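Local coordinates for cell cycle regulatory protein GcrA (Caulobacter crescentus, PDB 5YIU) that regulates the cell cycle as a transcription activator, represented here by its small helical DNA-binding domain, at residues L23-I28 with N38-K43; Q27-K30 with G34-R37. All blocks are in the same frame, centred on the assembly; numbering follows the deposited sequence.

Interaction 1: residues L23-I28 with N38-K43; sequences LSASQI and NAVIGK
Val40 carries CG1 anti to its backbone N (chi1 166°), which aims that methyl into the angle between Ala25 and Ile28 on the facing helix. Ile28 answers with CG2, likewise anti to its own N, and the two branched side chains meet at a slant where Ile28 CG2 comes to 4.0 Å from Val40 CG1. The same Val40 CG1 lies 4.0 Å from Ala25 CB. Val40 CG2 stays in the contact as well, 4.1 Å from Ala25 O. The closest touch falls one residue on: Ile41 CG1 reaches to 3.6 Å from Ala25 CB, coming in from the flank with its CD1 just behind. A methyl as short as that of Ala25 lets the backbones draw near, with the CA atoms of Ala25 and Val40 5.9 Å apart. At the start of helix 25-32 a capping box fixes this turn, in which Gln27 N donates to Ser24 OG over 3.0 Å. In return Ser24 N donates to Gln27 OE1 in a nearly straight bond (172°). The apolar seam thus joins the first turn of helix 25-32 to helix 37-47, in a helix-turn-helix arrangement consistent with the family, and Leu18 and Trp19 of helix 9-21 pack against Ile28.

Interaction 2: residues Q27-K30 with G34-R37; sequences QIAK and GVTR
Ala29 sets its CB against backbone rather than side chain: Val35 O lies 3.4 Å from Ala29 CB, and the same methyl also touches Thr36 C and Arg37 N. This is the tight part of the contact, a single buried methyl seated on the turn just as it enters the next helix, and the CA atoms of Ala29 and Arg37 are 5.4 Å apart. Val35 supplies the looser apolar part. Its CG1 stands between the backbone N and the carbonyl carbon (chi1 64°) and passes alongside the helix backbone, 4.0 Å from Ala29 O. Beside this packing, a water adds a polar link. It donates to Ala29 O at 2.8 Å and to Val35 O at 3.0 Å, bridging two carbonyls that cannot bond to each other. On the solvent side, the exposed Thr36 has its CB directed away from segment 27-30, and its OG1 accepts from Ala39 N, capping helix 37-47. Arg37 differs: it is the far end of its extended chain that leads away, and the chain touches Ala25 and Ser26. Within the domain, the turn lies between helices 25-32 and 37-47: Val40 packs on both Ala29 and Val35, and Arg11 of helix 9-21 also touches Val35.

In the fold
From the N terminus, helix 9-21 comes first, and its side chains meet Ile28 and Val35 further along the chain. Helix 25-32 follows and serves both interactions, which share Gln27 and Ile28; interaction 1 begins just ahead of this helix, taking in its N-cap. Interaction 2 closes the short loop, with three residues between its segments, and interaction 1 spans it, with nine residues between its own. The shorter loop therefore sits within the longer one, and the two do not cross. They touch where Ala25 CB packs 3.8 Å from Arg37 O. Together they tie helix 25-32, the turn and helix 37-47 into one unit.

Interaction 1: residues L23-I28 with N38-K43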
ATOM      1  N   LEU A  23       7.126   8.082   3.060  1.00  9.31           N
ATOM      2  CA  LEU A  23       7.767   6.886   2.508  1.00 10.99           C
ATOM      3  C   LEU A  23       7.379   6.668   1.048  1.00 11.44           C
ATOM      4  O   LEU A  23       6.275   7.004   0.625  1.00  9.66           O
ATOM      5  CB  LEU A  23       7.437   5.640   3.326  1.00 11.42           C
ATOM      6  CG  LEU A  23       8.160   5.437   4.662  1.00 17.65           C
ATOM      7  CD1 LEU A  23       7.717   6.439   5.697  1.00 20.31           C
ATOM      8  CD2 LEU A  23       7.919   4.027   5.167  1.00 19.58           C
ATOM      9  N   SER A  24       8.308   6.117   0.278  1.00  9.39           N
ATOM     10  CA  SER A  24       8.073   5.814  -1.123  1.00  8.86           C
ATOM     11  C   SER A  24       7.123   4.637  -1.272  1.00  9.13           C
ATOM     12  O   SER A  24       6.933   3.844  -0.343  1.00  9.00           O
ATOM     13  CB  SER A  24       9.396   5.481  -1.812  1.00 10.56           C
ATOM     14  OG  SER A  24       9.885   4.228  -1.359  1.00 12.51           O
ATOM     15  N   ALA A  25       6.539   4.521  -2.456  1.00  8.11           N
ATOM     16  CA  ALA A  25       5.696   3.372  -2.742  1.00  9.11           C
ATOM     17  C   ALA A  25       6.478   2.061  -2.620  1.00  8.87           C
ATOM     18  O   ALA A  25       5.930   1.041  -2.208  1.00  9.50           O
ATOM     19  CB  ALA A  25       5.081   3.500  -4.114  1.00  8.29           C
ATOM     20  N   SER A  26       7.757   2.100  -2.987  1.00 11.00           N
ATOM     21  CA  SER A  26       8.640   0.943  -2.855  0.64 11.93           C
ATOM     22  C   SER A  26       8.784   0.519  -1.405  1.00 10.78           C
ATOM     23  O   SER A  26       8.649  -0.655  -1.077  1.00 12.65           O
ATOM     24  CB  SER A  26      10.024   1.254  -3.424  0.64 15.92           C
ATOM     25  OG  SER A  26      10.061   0.987  -4.809  0.64 16.98           O
ATOM     26  N   GLN A  27       9.067   1.489  -0.541  1.00 11.87           N
ATOM     27  CA  GLN A  27       9.261   1.198   0.875  1.00 11.52           C
ATOM     28  C   GLN A  27       7.981   0.671   1.485  1.00 10.73           C
ATOM     29  O   GLN A  27       7.998  -0.271   2.270  1.00 12.21           O
ATOM     30  CB  GLN A  27       9.674   2.465   1.624  1.00 13.15           C
ATOM     31  CG  GLN A  27      11.091   2.934   1.377  1.00 19.90           C
ATOM     32  CD  GLN A  27      11.397   4.258   2.076  1.00 29.46           C
ATOM     33  OE1 GLN A  27      10.874   5.318   1.700  1.00 21.15           O
ATOM     34  NE2 GLN A  27      12.244   4.202   3.100  1.00 28.40           N
ATOM     35  N   ILE A  28       6.864   1.289   1.125  1.00  8.96           N
ATOM     36  CA  ILE A  28       5.575   0.857   1.655  1.00  9.27           C
ATOM     37  C   ILE A  28       5.232  -0.563   1.208  1.00  9.24           C
ATOM     38  O   ILE A  28       4.768  -1.372   2.005  1.00  9.01           O
ATOM     39  CB  ILE A  28       4.461   1.843   1.253  1.00  8.59           C
ATOM     40  CG1 ILE A  28       4.702   3.198   1.933  1.00  9.59           C
ATOM     41  CG2 ILE A  28       3.090   1.282   1.600  1.00  9.48           C
ATOM     42  CD1 ILE A  28       3.783   4.286   1.478  1.00 10.41           C
ATOM     43  N   ASN A  38       3.852  -0.707  -7.786  1.00  7.52           N
ATOM     44  CA  ASN A  38       2.798  -0.149  -8.616  1.00  7.96           C
ATOM     45  C   ASN A  38       1.407  -0.372  -8.042  1.00  8.50           C
ATOM     46  O   ASN A  38       0.526   0.472  -8.207  1.00  8.14           O
ATOM     47  CB  ASN A  38       2.878  -0.706 -10.038  1.00  9.06           C
ATOM     48  CG  ASN A  38       4.033  -0.120 -10.830  1.00  9.16           C
ATOM     49  OD1 ASN A  38       4.752   0.759 -10.350  1.00  9.53           O
ATOM     50  ND2 ASN A  38       4.217  -0.610 -12.050  1.00 10.16           N
ATOM     51  N   ALA A  39       1.206  -1.496  -7.353  1.00  7.57           N
ATOM     52  CA  ALA A  39      -0.095  -1.746  -6.752  1.00  6.68           C
ATOM     53  C   ALA A  39      -0.334  -0.786  -5.578  1.00  7.86           C
ATOM     54  O   ALA A  39      -1.458  -0.311  -5.370  1.00  7.85           O
ATOM     55  CB  ALA A  39      -0.226  -3.199  -6.319  1.00  8.83           C
ATOM     56  N   VAL A  40       0.726  -0.470  -4.832  1.00  7.08           N
ATOM     57  CA  VAL A  40       0.633   0.544  -3.788  1.00  7.31           C
ATOM     58  C   VAL A  40       0.246   1.901  -4.390  1.00  7.61           C
ATOM     59  O   VAL A  40      -0.635   2.591  -3.881  1.00  7.41           O
ATOM     60  CB  VAL A  40       1.949   0.638  -2.986  1.00  6.87           C
ATOM     61  CG1 VAL A  40       1.989   1.904  -2.151  1.00  7.53           C
ATOM     62  CG2 VAL A  40       2.130  -0.602  -2.111  1.00  8.48           C
ATOM     63  N   ILE A  41       0.902   2.278  -5.486  1.00  7.69           N
ATOM     64  CA  ILE A  41       0.568   3.532  -6.158  1.00  8.73           C
ATOM     65  C   ILE A  41      -0.906   3.571  -6.564  1.00  7.51           C
ATOM     66  O   ILE A  41      -1.604   4.558  -6.322  1.00  7.22           O
ATOM     67  CB  ILE A  41       1.477   3.782  -7.382  1.00  7.66           C
ATOM     68  CG1 ILE A  41       2.903   4.087  -6.904  1.00  9.60           C
ATOM     69  CG2 ILE A  41       0.928   4.923  -8.247  1.00  9.96           C
ATOM     70  CD1 ILE A  41       3.959   4.113  -8.016  1.00 10.56           C
ATOM     71  N   GLY A  42      -1.397   2.483  -7.146  1.00  7.96           N
ATOM     72  CA  GLY A  42      -2.795   2.434  -7.512  1.00  7.96           C
ATOM     73  C   GLY A  42      -3.721   2.648  -6.330  1.00  7.26           C
ATOM     74  O   GLY A  42      -4.744   3.341  -6.441  1.00  8.51           O
ATOM     75  N   LYS A  43      -3.397   2.031  -5.199  1.00  7.44           N
ATOM     76  CA  LYS A  43      -4.216   2.185  -4.000  1.00  7.61           C
ATOM     77  C   LYS A  43      -4.171   3.612  -3.453  1.00  6.62           C
ATOM     78  O   LYS A  43      -5.201   4.145  -3.042  1.00  8.64           O
ATOM     79  CB  LYS A  43      -3.797   1.169  -2.931  1.00  8.08           C
ATOM     80  CG  LYS A  43      -4.644   1.188  -1.670  1.00  7.17           C
ATOM     81  CD  LYS A  43      -6.109   0.916  -1.958  1.00  8.11           C
ATOM     82  CE  LYS A  43      -6.882   0.722  -0.669  1.00  8.27           C
ATOM     83  NZ  LYS A  43      -8.337   0.507  -0.935  1.00  9.82           N
TER

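Interaction 2: residues Q27-K30 with G34-R37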
ATOM      1  N   GLN A  27       9.067   1.489  -0.541  1.00 11.87           N
ATOM      2  CA  GLN A  27       9.261   1.198   0.875  1.00 11.52           C
ATOM      3  C   GLN A  27       7.981   0.671   1.485  1.00 10.73           C
ATOM      4  O   GLN A  27       7.998  -0.271   2.270  1.00 12.21           O
ATOM      5  CB  GLN A  27       9.674   2.465   1.624  1.00 13.15           C
ATOM      6  CG  GLN A  27      11.091   2.934   1.377  1.00 19.90           C
ATOM      7  CD  GLN A  27      11.397   4.258   2.076  1.00 29.46           C
ATOM      8  OE1 GLN A  27      10.874   5.318   1.700  1.00 21.15           O
ATOM      9  NE2 GLN A  27      12.244   4.202   3.100  1.00 28.40           N
ATOM     10  N   ILE A  28       6.864   1.289   1.125  1.00  8.96           N
ATOM     11  CA  ILE A  28       5.575   0.857   1.655  1.00  9.27           C
ATOM     12  C   ILE A  28       5.232  -0.563   1.208  1.00  9.24           C
ATOM     13  O   ILE A  28       4.768  -1.372   2.005  1.00  9.01           O
ATOM     14  CB  ILE A  28       4.461   1.843   1.253  1.00  8.59           C
ATOM     15  CG1 ILE A  28       4.702   3.198   1.933  1.00  9.59           C
ATOM     16  CG2 ILE A  28       3.090   1.282   1.600  1.00  9.48           C
ATOM     17  CD1 ILE A  28       3.783   4.286   1.478  1.00 10.41           C
ATOM     18  N   ALA A  29       5.480  -0.869  -0.063  1.00  9.25           N
ATOM     19  CA  ALA A  29       5.253  -2.221  -0.563  1.00 10.96           C
ATOM     20  C   ALA A  29       6.080  -3.231   0.228  1.00  9.85           C
ATOM     21  O   ALA A  29       5.590  -4.311   0.586  1.00 10.95           O
ATOM     22  CB  ALA A  29       5.578  -2.305  -2.040  1.00 10.86           C
ATOM     23  N   LYS A  30       7.334  -2.872   0.497  1.00 10.95           N
ATOM     24  CA  LYS A  30       8.238  -3.756   1.224  1.00 14.73           C
ATOM     25  C   LYS A  30       7.720  -4.008   2.639  1.00 13.38           C
ATOM     26  O   LYS A  30       7.736  -5.138   3.126  1.00 16.09           O
ATOM     27  CB  LYS A  30       9.643  -3.150   1.272  1.00 17.30           C
ATOM     28  CG  LYS A  30      10.745  -4.115   1.677  1.00 24.13           C
ATOM     29  CD  LYS A  30      11.172  -3.904   3.117  1.00 44.61           C
ATOM     30  CE  LYS A  30      12.344  -4.805   3.482  1.00 55.82           C
ATOM     31  NZ  LYS A  30      12.759  -4.623   4.901  1.00 54.38           N
ATOM     32  N   GLY A  34       3.987  -8.810   0.123  1.00 11.25           N
ATOM     33  CA  GLY A  34       3.090  -9.458  -0.818  1.00 13.02           C
ATOM     34  C   GLY A  34       2.353  -8.543  -1.785  1.00 12.48           C
ATOM     35  O   GLY A  34       1.324  -8.916  -2.330  1.00 12.30           O
ATOM     36  N   VAL A  35       2.875  -7.342  -1.996  1.00 11.41           N
ATOM     37  CA  VAL A  35       2.252  -6.385  -2.905  1.00 13.50           C
ATOM     38  C   VAL A  35       3.374  -5.593  -3.572  1.00  9.79           C
ATOM     39  O   VAL A  35       4.445  -5.414  -2.985  1.00 12.12           O
ATOM     40  CB  VAL A  35       1.261  -5.450  -2.137  1.00 10.95           C
ATOM     41  CG1 VAL A  35       1.995  -4.594  -1.105  1.00 10.81           C
ATOM     42  CG2 VAL A  35       0.456  -4.574  -3.081  1.00 10.24           C
ATOM     43  N   THR A  36       3.158  -5.155  -4.809  1.00 10.61           N
ATOM     44  CA  THR A  36       4.194  -4.427  -5.532  1.00 10.60           C
ATOM     45  C   THR A  36       4.091  -2.922  -5.376  1.00  9.40           C
ATOM     46  O   THR A  36       3.073  -2.378  -4.950  1.00  8.70           O
ATOM     47  CB  THR A  36       4.126  -4.694  -7.039  1.00  9.16           C
ATOM     48  OG1 THR A  36       2.870  -4.228  -7.535  1.00 12.34           O
ATOM     49  CG2 THR A  36       4.302  -6.176  -7.345  1.00 11.88           C
ATOM     50  N   ARG A  37       5.173  -2.257  -5.754  1.00  8.57           N
ATOM     51  CA  ARG A  37       5.244  -0.811  -5.788  1.00 10.09           C
ATOM     52  C   ARG A  37       4.082  -0.202  -6.581  1.00  8.68           C
ATOM     53  O   ARG A  37       3.386   0.701  -6.103  1.00  8.57           O
ATOM     54  CB  ARG A  37       6.575  -0.412  -6.410  1.00 12.27           C
ATOM     55  CG  ARG A  37       6.730   1.051  -6.615  1.00 14.58           C
ATOM     56  CD  ARG A  37       8.051   1.383  -7.268  1.00 14.80           C
ATOM     57  NE  ARG A  37       8.206   2.828  -7.291  1.00 19.07           N
ATOM     58  CZ  ARG A  37       7.691   3.614  -8.226  1.00 17.12           C
ATOM     59  NH1 ARG A  37       7.017   3.093  -9.229  1.00 12.12           N
ATOM     60  NH2 ARG A  37       7.861   4.925  -8.161  1.00 21.65           N
TER
HETATM   61  O   HOH W   1       6.191  -6.644  -0.902  1.00 26.47           O